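Local coordinates for methylaspartate ammonia-lyase (Citrobacter amalonaticus, PDB 1KKO), which catalyses the reversible, magnesium-dependent anti elimination of ammonia from L-threo-3-methylaspartate to give mesaconate, and has the two-domain architecture of the enolase superfamily, at residues Met1-Leu7 with Val55-Asn61; Asp68-Val72 with His127-Arg131. All coordinates share one frame; numbering follows the deposited sequence.

How the interactions relate
From the N terminus, strand 3-18 runs out and strand 47-59 comes back beside its beginning, so interaction 1 (1-7 with 55-61) closes a loop of 47 residues. Strand 64-69 follows at once as the third strand of the same antiparallel sheet, and its end opens interaction 2 (68-72 with 127-131), which brings the chain back after 54 more residues, about half of them helical. The two closures are in series, neither enclosing nor crossing the other, with centres about 20 Å apart. They touch where Val55 CG2 lies 3.8 Å from Cys69 SG. Interaction 1 pairs two strands; interaction 2 ties the third to helix 128-146. Both belong to the enolase-type N-terminal domain.

Interaction 1 (Met1-Leu7 with Val55-Asn61); sequences MKIKQAL and VQLILEN
A classic beta bulge interrupts the antiparallel pairing of Met1-Leu7 with Val55-Asn61 in the three-stranded sheet of the enolase-type N-terminal domain. Lys4 and Gln5 both face Ile58, whose carbonyl O accepts from Lys4 N at 2.7 Å and from Gln5 N at 3.2 Å, the latter on a lone pair. The register slips by one residue between Ile3-Leu59 and Gln5-Ile58. Past the bulge the ladder is regular: Ile58 N donates to Gln5 O, and Leu7 and Gln56 exchange two N-H...O bonds.

Glu60 closes the end of the pairing nearest the N terminus by gripping Lys2 twice. Its backbone N donates to Lys2 O, while its carboxylate receives Lys2 N on OE1 at 2.9 Å; the N-H points almost straight at the acceptor (172°) but arrives from above the carboxylate plane, 49° out of it. The two side chains run alongside each other, pointing the same way, while Lys2 NZ forms a salt bridge with Asp105. Met1, a selenomethionine, crosses Asn61 at about a right angle, its SE 3.3 Å from Asn61 CG; the bend at chi3 (-66°) leaves CE near Asn61 ND2, which bonds Leu144 O while OD1 bonds Ala63 N. Lys4, bent at chi3 and chi4, folds back over the other strand, bringing CE to 3.2 Å from Leu59 O and NZ to 3.4 Å from Ile58 CG2.

Ala6 and Leu57 share one face, Ala6 CB meeting Leu57 CD2 at 3.9 Å, and helices 86-101 and 128-146 pack there through Leu101 and Ala137. Gln5, Leu7, Gln56 and Ile58 share the other face, where Leu408 of the second subunit packs on the last three, its Thr411 bonds Gln5 OE1, and its Arg404 O accepts from Gln56 NE2. Strand 64-69 completes the sheet beyond 47-59.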
HETATM    1  N   MSE A   1      26.966   6.219  18.984  1.00 19.02           N
HETATM    2  CA  MSE A   1      26.986   5.246  17.856  1.00 19.13           C
HETATM    3  C   MSE A   1      26.972   5.981  16.533  1.00 18.04           C
HETATM    4  O   MSE A   1      26.268   6.976  16.374  1.00 18.50           O
HETATM    5  CB  MSE A   1      25.799   4.302  17.908  1.00 20.14           C
HETATM    6  CG  MSE A   1      26.022   3.068  17.036  1.00 22.86           C
HETATM    7 SE   MSE A   1      24.516   1.884  17.062  1.00 28.13          SE
HETATM    8  CE  MSE A   1      24.591   1.328  18.930  1.00 27.18           C
ATOM      9  N   LYS A   2      27.819   5.531  15.623  1.00 17.32           N
ATOM     10  CA  LYS A   2      27.923   6.078  14.282  1.00 17.28           C
ATOM     11  C   LYS A   2      27.240   5.284  13.169  1.00 16.12           C
ATOM     12  O   LYS A   2      27.006   4.079  13.276  1.00 16.12           O
ATOM     13  CB  LYS A   2      29.408   6.151  13.901  1.00 18.34           C
ATOM     14  CG  LYS A   2      30.353   6.723  14.960  1.00 21.20           C
ATOM     15  CD  LYS A   2      30.080   8.168  15.223  1.00 23.81           C
ATOM     16  CE  LYS A   2      31.149   8.790  16.125  1.00 25.30           C
ATOM     17  NZ  LYS A   2      30.728   8.816  17.546  1.00 26.22           N
ATOM     18  N   ILE A   3      26.941   6.002  12.095  1.00 15.10           N
ATOM     19  CA  ILE A   3      26.555   5.401  10.839  1.00 14.47           C
ATOM     20  C   ILE A   3      27.828   4.871  10.206  1.00 15.18           C
ATOM     21  O   ILE A   3      28.818   5.601  10.082  1.00 15.62           O
ATOM     22  CB  ILE A   3      25.954   6.464   9.910  1.00 14.08           C
ATOM     23  CG1 ILE A   3      24.631   6.975  10.461  1.00 13.71           C
ATOM     24  CG2 ILE A   3      25.768   5.902   8.508  1.00 13.53           C
ATOM     25  CD1 ILE A   3      24.176   8.272   9.815  1.00 13.57           C
ATOM     26  N   LYS A   4      27.816   3.599   9.839  1.00 15.61           N
ATOM     27  CA  LYS A   4      28.932   2.973   9.141  1.00 16.76           C
ATOM     28  C   LYS A   4      28.850   3.184   7.640  1.00 16.33           C
ATOM     29  O   LYS A   4      29.840   3.491   6.994  1.00 17.30           O
ATOM     30  CB  LYS A   4      28.939   1.471   9.411  1.00 18.34           C
ATOM     31  CG  LYS A   4      29.880   1.024  10.498  1.00 22.49           C
ATOM     32  CD  LYS A   4      29.991  -0.492  10.557  1.00 26.18           C
ATOM     33  CE  LYS A   4      28.678  -1.181  10.283  1.00 28.41           C
ATOM     34  NZ  LYS A   4      28.537  -1.561   8.850  1.00 30.55           N
ATOM     35  N   GLN A   5      27.657   2.990   7.077  1.00 15.53           N
ATOM     36  CA  GLN A   5      27.490   3.076   5.637  1.00 15.32           C
ATOM     37  C   GLN A   5      26.139   3.673   5.316  1.00 14.19           C
ATOM     38  O   GLN A   5      25.167   3.376   6.001  1.00 14.14           O
ATOM     39  CB  GLN A   5      27.578   1.685   5.004  1.00 16.39           C
ATOM     40  CG  GLN A   5      27.611   1.725   3.495  1.00 18.93           C
ATOM     41  CD  GLN A   5      28.151   0.467   2.845  1.00 21.98           C
ATOM     42  OE1 GLN A   5      28.415  -0.537   3.519  1.00 23.66           O
ATOM     43  NE2 GLN A   5      28.318   0.522   1.524  1.00 24.40           N
ATOM     44  N   ALA A   6      26.093   4.504   4.281  1.00 13.44           N
ATOM     45  CA  ALA A   6      24.834   5.090   3.806  1.00 13.13           C
ATOM     46  C   ALA A   6      24.597   4.632   2.367  1.00 13.34           C
ATOM     47  O   ALA A   6      25.512   4.684   1.541  1.00 14.65           O
ATOM     48  CB  ALA A   6      24.897   6.593   3.867  1.00 13.32           C
ATOM     49  N   LEU A   7      23.372   4.187   2.081  1.00 12.41           N
ATOM     50  CA  LEU A   7      23.011   3.685   0.756  1.00 12.96           C
ATOM     51  C   LEU A   7      21.779   4.399   0.260  1.00 12.31           C
ATOM     52  O   LEU A   7      20.867   4.668   1.035  1.00 12.34           O
ATOM     53  CB  LEU A   7      22.689   2.187   0.799  1.00 13.45           C
ATOM     54  CG  LEU A   7      23.800   1.255   1.255  1.00 15.48           C
ATOM     55  CD1 LEU A   7      23.361  -0.170   0.996  1.00 17.74           C
ATOM     56  CD2 LEU A   7      25.068   1.522   0.532  1.00 19.50           C
ATOM     57  N   VAL A  55      16.724   5.725   1.599  1.00 10.29           N
ATOM     58  CA  VAL A  55      17.943   5.956   2.353  1.00 10.34           C
ATOM     59  C   VAL A  55      18.071   4.831   3.369  1.00 10.41           C
ATOM     60  O   VAL A  55      17.137   4.568   4.113  1.00 10.91           O
ATOM     61  CB  VAL A  55      17.849   7.296   3.135  1.00 11.07           C
ATOM     62  CG1 VAL A  55      19.147   7.589   3.870  1.00 11.54           C
ATOM     63  CG2 VAL A  55      17.500   8.431   2.180  1.00 11.27           C
ATOM     64  N   GLN A  56      19.205   4.141   3.362  1.00 10.44           N
ATOM     65  CA  GLN A  56      19.475   3.120   4.356  1.00 10.53           C
ATOM     66  C   GLN A  56      20.774   3.490   5.044  1.00 11.05           C
ATOM     67  O   GLN A  56      21.773   3.776   4.383  1.00 11.45           O
ATOM     68  CB  GLN A  56      19.600   1.746   3.701  1.00 10.58           C
ATOM     69  CG  GLN A  56      18.303   1.272   3.081  1.00 10.71           C
ATOM     70  CD  GLN A  56      18.430  -0.110   2.492  1.00 10.66           C
ATOM     71  OE1 GLN A  56      17.964  -1.077   3.094  1.00 11.56           O
ATOM     72  NE2 GLN A  56      19.085  -0.215   1.342  1.00 10.68           N
ATOM     73  N   LEU A  57      20.741   3.471   6.369  1.00 10.75           N
ATOM     74  CA  LEU A  57      21.916   3.801   7.161  1.00 11.21           C
ATOM     75  C   LEU A  57      22.266   2.583   7.989  1.00 11.46           C
ATOM     76  O   LEU A  57      21.535   2.207   8.894  1.00 11.92           O
ATOM     77  CB  LEU A  57      21.623   4.981   8.082  1.00 11.43           C
ATOM     78  CG  LEU A  57      21.042   6.233   7.423  1.00 11.64           C
ATOM     79  CD1 LEU A  57      20.710   7.276   8.468  1.00 11.76           C
ATOM     80  CD2 LEU A  57      21.973   6.836   6.399  1.00 12.18           C
ATOM     81  N   ILE A  58      23.374   1.941   7.646  1.00 11.83           N
ATOM     82  CA  ILE A  58      23.850   0.789   8.397  1.00 12.80           C
ATOM     83  C   ILE A  58      24.655   1.349   9.547  1.00 13.07           C
ATOM     84  O   ILE A  58      25.624   2.082   9.323  1.00 12.98           O
ATOM     85  CB  ILE A  58      24.736  -0.114   7.534  1.00 13.15           C
ATOM     86  CG1 ILE A  58      23.987  -0.590   6.290  1.00 14.47           C
ATOM     87  CG2 ILE A  58      25.208  -1.305   8.329  1.00 13.99           C
ATOM     88  CD1 ILE A  58      24.866  -1.355   5.342  1.00 15.91           C
ATOM     89  N   LEU A  59      24.249   1.009  10.763  1.00 13.06           N
ATOM     90  CA  LEU A  59      24.910   1.510  11.970  1.00 14.04           C
ATOM     91  C   LEU A  59      25.988   0.563  12.461  1.00 15.56           C
ATOM     92  O   LEU A  59      26.064  -0.577  12.023  1.00 15.80           O
ATOM     93  CB  LEU A  59      23.892   1.691  13.084  1.00 13.73           C
ATOM     94  CG  LEU A  59      22.618   2.463  12.722  1.00 13.68           C
ATOM     95  CD1 LEU A  59      21.778   2.674  13.967  1.00 14.48           C
ATOM     96  CD2 LEU A  59      22.925   3.799  12.062  1.00 13.46           C
ATOM     97  N   GLU A  60      26.811   1.038  13.391  1.00 16.74           N
ATOM     98  CA  GLU A  60      27.870   0.207  13.957  1.00 18.00           C
ATOM     99  C   GLU A  60      27.346  -1.066  14.608  1.00 18.17           C
ATOM    100  O   GLU A  60      28.062  -2.064  14.652  1.00 19.22           O
ATOM    101  CB  GLU A  60      28.664   1.006  14.992  1.00 18.85           C
ATOM    102  CG  GLU A  60      29.478   2.141  14.410  1.00 21.18           C
ATOM    103  CD  GLU A  60      30.318   2.867  15.454  1.00 23.34           C
ATOM    104  OE1 GLU A  60      29.760   3.482  16.398  1.00 22.32           O
ATOM    105  OE2 GLU A  60      31.555   2.833  15.318  1.00 27.63           O
ATOM    106  N   ASN A  61      26.138  -1.033  15.163  1.00 17.38           N
ATOM    107  CA  ASN A  61      25.555  -2.214  15.813  1.00 17.58           C
ATOM    108  C   ASN A  61      24.900  -3.185  14.811  1.00 17.41           C
ATOM    109  O   ASN A  61      24.287  -4.173  15.217  1.00 18.81           O
ATOM    110  CB  ASN A  61      24.556  -1.815  16.915  1.00 17.66           C
ATOM    111  CG  ASN A  61      23.305  -1.149  16.375  1.00 17.54           C
ATOM    112  OD1 ASN A  61      23.167  -0.947  15.169  1.00 16.78           O
ATOM    113  ND2 ASN A  61      22.384  -0.815  17.268  1.00 18.72           N
TER

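Interaction 2 (Asp68-Val72 with His127-Arg131); sequences DCAAV and HTAVR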
ATOM      1  N   ASP A  68      12.545   7.375   3.337  1.00  9.80           N
ATOM      2  CA  ASP A  68      12.324   7.568   1.910  1.00  9.92           C
ATOM      3  C   ASP A  68      12.170   9.025   1.529  1.00  9.62           C
ATOM      4  O   ASP A  68      11.330   9.744   2.072  1.00  9.80           O
ATOM      5  CB  ASP A  68      11.060   6.838   1.455  1.00 10.55           C
ATOM      6  CG  ASP A  68      11.269   5.369   1.201  1.00 11.82           C
ATOM      7  OD1 ASP A  68      12.412   4.950   0.973  1.00 16.38           O
ATOM      8  OD2 ASP A  68      10.317   4.579   1.198  1.00 10.96           O
ATOM      9  N   CYS A  69      12.983   9.428   0.570  1.00  9.86           N
ATOM     10  CA  CYS A  69      12.847  10.720  -0.060  1.00 10.26           C
ATOM     11  C   CYS A  69      11.653  10.627  -0.998  1.00 10.67           C
ATOM     12  O   CYS A  69      11.654   9.790  -1.902  1.00 11.48           O
ATOM     13  CB  CYS A  69      14.095  11.057  -0.864  1.00 10.42           C
ATOM     14  SG  CYS A  69      15.629  11.050   0.095  1.00 11.63           S
ATOM     15  N   ALA A  70      10.661  11.497  -0.808  1.00 10.58           N
ATOM     16  CA  ALA A  70       9.434  11.464  -1.595  1.00 11.03           C
ATOM     17  C   ALA A  70       8.862  12.865  -1.645  1.00 10.69           C
ATOM     18  O   ALA A  70       9.125  13.678  -0.752  1.00 11.63           O
ATOM     19  CB  ALA A  70       8.424  10.508  -0.985  1.00 12.32           C
ATOM     20  N   ALA A  71       8.067  13.124  -2.673  1.00 10.50           N
ATOM     21  CA  ALA A  71       7.480  14.428  -2.911  1.00 10.92           C
ATOM     22  C   ALA A  71       6.012  14.276  -3.272  1.00 10.56           C
ATOM     23  O   ALA A  71       5.567  13.206  -3.711  1.00 10.95           O
ATOM     24  CB  ALA A  71       8.219  15.128  -4.002  1.00 11.20           C
ATOM     25  N   VAL A  72       5.260  15.362  -3.132  1.00 10.66           N
ATOM     26  CA  VAL A  72       3.826  15.287  -3.351  1.00 10.95           C
ATOM     27  C   VAL A  72       3.437  15.099  -4.811  1.00 11.05           C
ATOM     28  O   VAL A  72       4.206  15.375  -5.728  1.00 11.67           O
ATOM     29  CB  VAL A  72       3.086  16.519  -2.770  1.00 11.63           C
ATOM     30  CG1 VAL A  72       3.432  16.715  -1.295  1.00 11.81           C
ATOM     31  CG2 VAL A  72       3.386  17.751  -3.553  1.00 12.54           C
ATOM     32  N   HIS A 127      16.455  19.765  -1.684  1.00 13.34           N
ATOM     33  CA  HIS A 127      15.061  19.570  -2.029  1.00 12.57           C
ATOM     34  C   HIS A 127      14.334  19.088  -0.775  1.00 11.77           C
ATOM     35  O   HIS A 127      14.877  18.294   0.001  1.00 11.75           O
ATOM     36  CB  HIS A 127      14.992  18.525  -3.135  1.00 12.79           C
ATOM     37  CG  HIS A 127      13.655  18.390  -3.792  1.00 12.26           C
ATOM     38  ND1 HIS A 127      12.531  17.913  -3.143  1.00 12.43           N
ATOM     39  CD2 HIS A 127      13.274  18.655  -5.063  1.00 12.87           C
ATOM     40  CE1 HIS A 127      11.523  17.878  -3.995  1.00 12.29           C
ATOM     41  NE2 HIS A 127      11.945  18.333  -5.165  1.00 12.64           N
ATOM     42  N   THR A 128      13.101  19.538  -0.564  1.00 11.29           N
ATOM     43  CA  THR A 128      12.342  19.090   0.594  1.00 11.27           C
ATOM     44  C   THR A 128      12.259  17.570   0.671  1.00 10.87           C
ATOM     45  O   THR A 128      12.265  17.027   1.759  1.00 10.94           O
ATOM     46  CB  THR A 128      10.911  19.668   0.622  1.00 11.56           C
ATOM     47  OG1 THR A 128      10.285  19.495  -0.655  1.00 12.39           O
ATOM     48  CG2 THR A 128      10.937  21.157   0.921  1.00 11.91           C
ATOM     49  N   ALA A 129      12.176  16.890  -0.469  1.00 10.51           N
ATOM     50  CA  ALA A 129      12.071  15.424  -0.476  1.00 10.82           C
ATOM     51  C   ALA A 129      13.311  14.773   0.097  1.00 10.46           C
ATOM     52  O   ALA A 129      13.219  13.733   0.721  1.00 10.51           O
ATOM     53  CB  ALA A 129      11.832  14.919  -1.871  1.00 10.75           C
ATOM     54  N   VAL A 130      14.475  15.353  -0.173  1.00 10.82           N
ATOM     55  CA  VAL A 130      15.735  14.834   0.350  1.00 10.96           C
ATOM     56  C   VAL A 130      15.786  15.050   1.866  1.00 10.90           C
ATOM     57  O   VAL A 130      16.130  14.154   2.621  1.00 10.85           O
ATOM     58  CB  VAL A 130      16.933  15.485  -0.346  1.00 11.73           C
ATOM     59  CG1 VAL A 130      18.248  15.082   0.345  1.00 12.31           C
ATOM     60  CG2 VAL A 130      16.936  15.107  -1.805  1.00 13.07           C
ATOM     61  N   ARG A 131      15.439  16.247   2.316  1.00 10.98           N
ATOM     62  CA  ARG A 131      15.413  16.508   3.735  1.00 11.47           C
ATOM     63  C   ARG A 131      14.391  15.591   4.418  1.00 10.77           C
ATOM     64  O   ARG A 131      14.623  15.093   5.513  1.00 10.97           O
ATOM     65  CB  ARG A 131      15.081  17.968   3.976  1.00 12.07           C
ATOM     66  CG  ARG A 131      16.188  18.889   3.498  1.00 14.38           C
ATOM     67  CD  ARG A 131      15.884  20.320   3.775  1.00 17.75           C
ATOM     68  NE  ARG A 131      15.139  21.065   2.784  1.00 19.90           N
ATOM     69  CZ  ARG A 131      14.251  22.025   3.089  1.00 17.72           C
ATOM     70  NH1 ARG A 131      13.893  22.293   4.356  1.00 16.64           N
ATOM     71  NH2 ARG A 131      13.685  22.684   2.114  1.00 19.86           N
TER
HETATM   72  O   HOH W   1       9.141  17.030  -0.984  1.00 13.03           O
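Cys69-Ala71, at the end of strand 64-69 and in the loop after it, pack backbone against side chain on Ala129 in the first turn of helix 128-146, within the enolase-type N-terminal domain. No direct hydrogen bond spans the two segments, and they bury 197 Å² between them. Cys69 and Ala129 come close through a CA-H...O contact from Cys69 CA to Ala129 O at 3.1 Å. With SG beside its own backbone N (chi1 -57°), the Cys69 sulfur lies over the helix turn, 3.8 Å from Val130 CA. From the helix, Ala129 CB reaches Ala70 O at 3.2 Å and Ala71 CB at 4.2 Å. Water 1 adds a bridge, meeting Thr128 OG1 at 2.7 Å and donating weakly to Ala70 O. The contact adjoins the active site: the side chain of Ala70 lies about 6 Å from that of Thr360, a substrate-binding residue, and that of Ala71 about 9 Å from the side chain of Lys331, the proton acceptor. At the N-cap, His127 NE2 bonds Pro82 O, while ND1 accepts from Ala129 N at 2.9 Å, the donor nitrogen only 3° out of the ring plane.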